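Local coordinates for transcriptional regulator, LacI family protein (Rhodococcus jostii, PDB 3K9C) that probably acts as a LacI-family DNA-binding transcription factor, here seen through its periplasmic-binding-protein-like domain, at residues 108-120 with 142-154. Sequence-based numbering, arbitrary orientation.
Sequences GDDVAGITLAVDH and DRRAGFLAAMDRH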
loop_
_atom_site.group_PDB
_atom_site.type_symbol
_atom_site.label_atom_id
_atom_site.label_comp_id
_atom_site.label_asym_id
_atom_site.label_seq_id
_atom_site.Cartn_x
_atom_site.Cartn_y
_atom_site.Cartn_z
ATOM N N GLY B 108 -17.028 12.232 0.980
ATOM C CA GLY B 108 -17.344 12.359 2.388
ATOM C C GLY B 108 -17.430 13.824 2.765
ATOM O O GLY B 108 -16.912 14.692 2.055
ATOM N N ASP B 109 -18.099 14.107 3.876
ATOM C CA ASP B 109 -18.234 15.478 4.346
ATOM C C ASP B 109 -16.959 15.821 5.128
ATOM O O ASP B 109 -16.937 15.723 6.355
ATOM C CB ASP B 109 -19.457 15.599 5.260
ATOM C CG ASP B 109 -19.857 17.047 5.513
ATOM O OD1 ASP B 109 -18.959 17.902 5.686
ATOM O OD2 ASP B 109 -21.077 17.318 5.545
ATOM N N ASP B 110 -15.909 16.206 4.404
ATOM C CA ASP B 110 -14.617 16.547 4.999
ATOM C C ASP B 110 -14.679 17.580 6.115
ATOM O O ASP B 110 -13.984 17.440 7.122
ATOM C CB ASP B 110 -13.629 17.019 3.917
ATOM C CG ASP B 110 -13.203 15.891 2.978
ATOM O OD1 ASP B 110 -12.918 14.778 3.471
ATOM O OD2 ASP B 110 -13.142 16.118 1.748
ATOM N N VAL B 111 -15.484 18.626 5.933
ATOM C CA VAL B 111 -15.621 19.655 6.966
ATOM C C VAL B 111 -16.155 18.975 8.218
ATOM O O VAL B 111 -15.588 19.107 9.298
ATOM C CB VAL B 111 -16.610 20.778 6.534
ATOM C CG1 VAL B 111 -16.902 21.712 7.705
ATOM C CG2 VAL B 111 -16.024 21.569 5.379
ATOM N N ALA B 112 -17.242 18.224 8.057
ATOM C CA ALA B 112 -17.853 17.513 9.178
ATOM C C ALA B 112 -16.877 16.529 9.809
ATOM O O ALA B 112 -16.815 16.400 11.029
ATOM C CB ALA B 112 -19.106 16.766 8.708
ATOM N N GLY B 113 -16.112 15.834 8.972
ATOM C CA GLY B 113 -15.164 14.855 9.480
ATOM C C GLY B 113 -14.108 15.421 10.405
ATOM O O GLY B 113 -13.881 14.908 11.511
ATOM N N ILE B 114 -13.455 16.491 9.966
ATOM C CA ILE B 114 -12.410 17.082 10.780
ATOM C C ILE B 114 -13.018 17.736 12.016
ATOM O O ILE B 114 -12.390 17.765 13.076
ATOM C CB ILE B 114 -11.539 18.070 9.940
ATOM C CG1 ILE B 114 -10.258 18.401 10.702
ATOM C CG2 ILE B 114 -12.315 19.327 9.612
ATOM C CD1 ILE B 114 -9.049 18.556 9.805
ATOM N N THR B 115 -14.251 18.232 11.900
ATOM C CA THR B 115 -14.911 18.836 13.058
ATOM C C THR B 115 -15.060 17.765 14.146
ATOM O O THR B 115 -14.907 18.055 15.334
ATOM C CB THR B 115 -16.309 19.411 12.696
ATOM O OG1 THR B 115 -16.177 20.361 11.639
ATOM C CG2 THR B 115 -16.929 20.112 13.888
ATOM N N LEU B 116 -15.354 16.526 13.740
ATOM C CA LEU B 116 -15.482 15.420 14.701
ATOM C C LEU B 116 -14.147 15.209 15.413
ATOM O O LEU B 116 -14.100 15.013 16.627
ATOM C CB LEU B 116 -15.876 14.116 13.988
ATOM C CG LEU B 116 -17.279 14.026 13.381
ATOM C CD1 LEU B 116 -17.406 12.733 12.587
ATOM C CD2 LEU B 116 -18.332 14.096 14.492
ATOM N N ALA B 117 -13.066 15.233 14.637
ATOM C CA ALA B 117 -11.720 15.066 15.181
ATOM C C ALA B 117 -11.456 16.161 16.215
ATOM O O ALA B 117 -11.010 15.878 17.320
ATOM C CB ALA B 117 -10.676 15.138 14.045
ATOM N N VAL B 118 -11.733 17.413 15.852
ATOM C CA VAL B 118 -11.525 18.535 16.771
ATOM C C VAL B 118 -12.425 18.446 18.001
ATOM O O VAL B 118 -11.957 18.628 19.120
ATOM C CB VAL B 118 -11.760 19.907 16.084
ATOM C CG1 VAL B 118 -11.800 21.023 17.143
ATOM C CG2 VAL B 118 -10.632 20.193 15.088
ATOM N N ASP B 119 -13.710 18.163 17.800
ATOM C CA ASP B 119 -14.624 18.046 18.938
ATOM C C ASP B 119 -14.111 16.984 19.911
ATOM O O ASP B 119 -14.101 17.190 21.126
ATOM C CB ASP B 119 -16.034 17.677 18.474
ATOM C CG ASP B 119 -16.701 18.789 17.687
ATOM O OD1 ASP B 119 -16.237 19.945 17.763
ATOM O OD2 ASP B 119 -17.705 18.509 16.997
ATOM N N HIS B 120 -13.675 15.852 19.366
ATOM C CA HIS B 120 -13.149 14.764 20.181
ATOM C C HIS B 120 -11.963 15.227 21.022
ATOM O O HIS B 120 -11.889 14.933 22.216
ATOM C CB HIS B 120 -12.731 13.592 19.278
ATOM C CG HIS B 120 -11.956 12.525 19.986
ATOM N ND1 HIS B 120 -12.481 11.788 21.023
ATOM C CD2 HIS B 120 -10.693 12.077 19.805
ATOM C CE1 HIS B 120 -11.573 10.931 21.453
ATOM N NE2 HIS B 120 -10.477 11.087 20.731
ATOM N N ASP B 142 -10.829 21.642 2.152
ATOM C CA ASP B 142 -11.971 21.454 3.056
ATOM C C ASP B 142 -11.576 21.072 4.480
ATOM O O ASP B 142 -12.102 21.626 5.442
ATOM C CB ASP B 142 -12.936 20.399 2.500
ATOM C CG ASP B 142 -13.871 20.961 1.441
ATOM O OD1 ASP B 142 -13.640 22.100 0.990
ATOM O OD2 ASP B 142 -14.835 20.261 1.058
ATOM N N ARG B 143 -10.658 20.123 4.630
ATOM C CA ARG B 143 -10.266 19.739 5.977
ATOM C C ARG B 143 -9.516 20.866 6.663
ATOM O O ARG B 143 -9.577 20.997 7.882
ATOM C CB ARG B 143 -9.431 18.456 5.969
ATOM C CG ARG B 143 -10.263 17.232 5.690
ATOM C CD ARG B 143 -9.425 15.979 5.537
ATOM N NE ARG B 143 -10.197 14.949 4.854
ATOM C CZ ARG B 143 -9.685 13.834 4.349
ATOM N NH1 ARG B 143 -8.385 13.586 4.450
ATOM N NH2 ARG B 143 -10.481 12.976 3.729
ATOM N N ARG B 144 -8.814 21.680 5.887
ATOM C CA ARG B 144 -8.090 22.806 6.474
ATOM C C ARG B 144 -9.101 23.858 6.957
ATOM O O ARG B 144 -9.021 24.331 8.085
ATOM C CB ARG B 144 -7.127 23.425 5.457
ATOM C CG ARG B 144 -6.297 24.572 6.019
ATOM C CD ARG B 144 -5.485 25.262 4.933
ATOM N NE ARG B 144 -5.049 26.584 5.374
ATOM C CZ ARG B 144 -3.851 26.860 5.881
ATOM N NH1 ARG B 144 -2.939 25.900 6.006
ATOM N NH2 ARG B 144 -3.572 28.097 6.284
ATOM N N ALA B 145 -10.063 24.207 6.108
ATOM C CA ALA B 145 -11.081 25.188 6.483
ATOM C C ALA B 145 -11.931 24.626 7.620
ATOM O O ALA B 145 -12.248 25.318 8.581
ATOM C CB ALA B 145 -11.956 25.515 5.291
ATOM N N GLY B 146 -12.300 23.358 7.506
ATOM C CA GLY B 146 -13.085 22.756 8.558
ATOM C C GLY B 146 -12.344 22.778 9.881
ATOM O O GLY B 146 -12.950 23.014 10.925
ATOM N N PHE B 147 -11.035 22.527 9.846
ATOM C CA PHE B 147 -10.226 22.521 11.072
ATOM C C PHE B 147 -10.196 23.893 11.750
ATOM O O PHE B 147 -10.373 24.006 12.964
ATOM C CB PHE B 147 -8.777 22.099 10.775
ATOM C CG PHE B 147 -7.868 22.189 11.966
ATOM C CD1 PHE B 147 -7.947 21.249 12.991
ATOM C CD2 PHE B 147 -6.978 23.250 12.101
ATOM C CE1 PHE B 147 -7.154 21.370 14.140
ATOM C CE2 PHE B 147 -6.183 23.380 13.244
ATOM C CZ PHE B 147 -6.273 22.442 14.264
ATOM N N LEU B 148 -9.935 24.927 10.960
ATOM C CA LEU B 148 -9.874 26.285 11.482
ATOM C C LEU B 148 -11.243 26.730 12.007
ATOM O O LEU B 148 -11.337 27.397 13.034
ATOM C CB LEU B 148 -9.381 27.235 10.382
ATOM C CG LEU B 148 -7.915 27.025 9.982
ATOM C CD1 LEU B 148 -7.567 27.834 8.735
ATOM C CD2 LEU B 148 -7.034 27.424 11.146
ATOM N N ALA B 149 -12.301 26.348 11.303
ATOM C CA ALA B 149 -13.649 26.717 11.722
ATOM C C ALA B 149 -13.978 26.071 13.055
ATOM O O ALA B 149 -14.470 26.731 13.970
ATOM C CB ALA B 149 -14.663 26.288 10.673
ATOM N N ALA B 150 -13.707 24.774 13.167
ATOM C CA ALA B 150 -13.991 24.060 14.400
ATOM C C ALA B 150 -13.179 24.628 15.559
ATOM O O ALA B 150 -13.684 24.745 16.669
ATOM C CB ALA B 150 -13.700 22.572 14.230
HETATM N N MSE B 151 -11.918 24.972 15.321
HETATM C CA MSE B 151 -11.115 25.522 16.409
HETATM C C MSE B 151 -11.709 26.857 16.876
HETATM O O MSE B 151 -11.749 27.157 18.072
HETATM C CB MSE B 151 -9.655 25.713 15.969
HETATM C CG MSE B 151 -8.844 24.421 15.815
HETATM SE SE MSE B 151 -8.667 23.485 17.511
HETATM C CE MSE B 151 -7.194 24.511 18.295
ATOM N N ASP B 152 -12.187 27.641 15.918
ATOM C CA ASP B 152 -12.771 28.940 16.208
ATOM C C ASP B 152 -14.063 28.788 17.012
ATOM O O ASP B 152 -14.344 29.586 17.907
ATOM C CB ASP B 152 -13.029 29.690 14.896
ATOM C CG ASP B 152 -13.426 31.142 15.114
ATOM O OD1 ASP B 152 -12.946 31.770 16.086
ATOM O OD2 ASP B 152 -14.206 31.658 14.290
ATOM N N ARG B 153 -14.834 27.746 16.705
ATOM C CA ARG B 153 -16.088 27.488 17.406
ATOM C C ARG B 153 -15.832 27.188 18.881
ATOM O O ARG B 153 -16.692 27.437 19.727
ATOM C CB ARG B 153 -16.825 26.305 16.773
ATOM C CG ARG B 153 -18.259 26.618 16.365
ATOM C CD ARG B 153 -19.063 25.354 16.086
ATOM N NE ARG B 153 -18.458 24.514 15.053
ATOM C CZ ARG B 153 -18.258 24.892 13.794
ATOM N NH1 ARG B 153 -18.613 26.111 13.392
ATOM N NH2 ARG B 153 -17.709 24.047 12.931
ATOM N N HIS B 154 -14.657 26.643 19.187
ATOM C CA HIS B 154 -14.307 26.327 20.566
ATOM C C HIS B 154 -13.519 27.447 21.237
ATOM O O HIS B 154 -13.050 27.283 22.359
ATOM C CB HIS B 154 -13.482 25.038 20.654
ATOM C CG HIS B 154 -14.276 23.785 20.436
ATOM N ND1 HIS B 154 -14.601 23.316 19.182
ATOM C CD2 HIS B 154 -14.810 22.906 21.316
ATOM C CE1 HIS B 154 -15.302 22.202 19.297
ATOM N NE2 HIS B 154 -15.443 21.931 20.583
HETATM O O HOH W 1 -13.910 18.304 -0.260
HETATM O O HOH W 2 -16.820 18.869 2.881
HETATM O O HOH W 3 -15.946 23.053 11.298
HETATM O O HOH W 4 -17.474 22.400 16.631
#
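Val111 and Gly146 bring their CA atoms to 4.3 Å where helices 110-120 and 142-153 pack at -45°, their axes 7.8 Å apart at closest approach. Gly146 permits this: a side chain there would strike Val111 CA and Ile114 CG2, the methyl that rests on the peptide between Gly146 and Phe147. Ile114 CD1 reaches Phe147 CB at 3.7 Å. One turn on, Val118 sets its two methyls among Phe147, Ala150 and Met151: CG2, anti to its own carbonyl carbon, meets Phe147 CD1 at 3.6 Å, while CG1, anti to the backbone N (chi1 169°), lies against Ala150 CB and the selenium of selenomethionine Met151. At the N-terminal end Arg143 grips Asp110 side-on, NE (3.1 Å) and NH2 (3.0 Å) both reaching OD1 from one face of the carboxylate, whose plane stands 78° from the guanidinium. A leucine in place of Arg143 would probably leave the carboxylate of buried Asp110 without its countercharge, close to Asp142. Water 3 donates to Thr115 OG1 and Gly146 O, bridging the helices. Both helices pack side by side on one face of the C-terminal subdomain's parallel sheet: Ile114 and Phe147 touch His131 of strand 129-133, Phe147 also Val162 of strand 160-164; Arg143 makes a cation-pi contact with Tyr220.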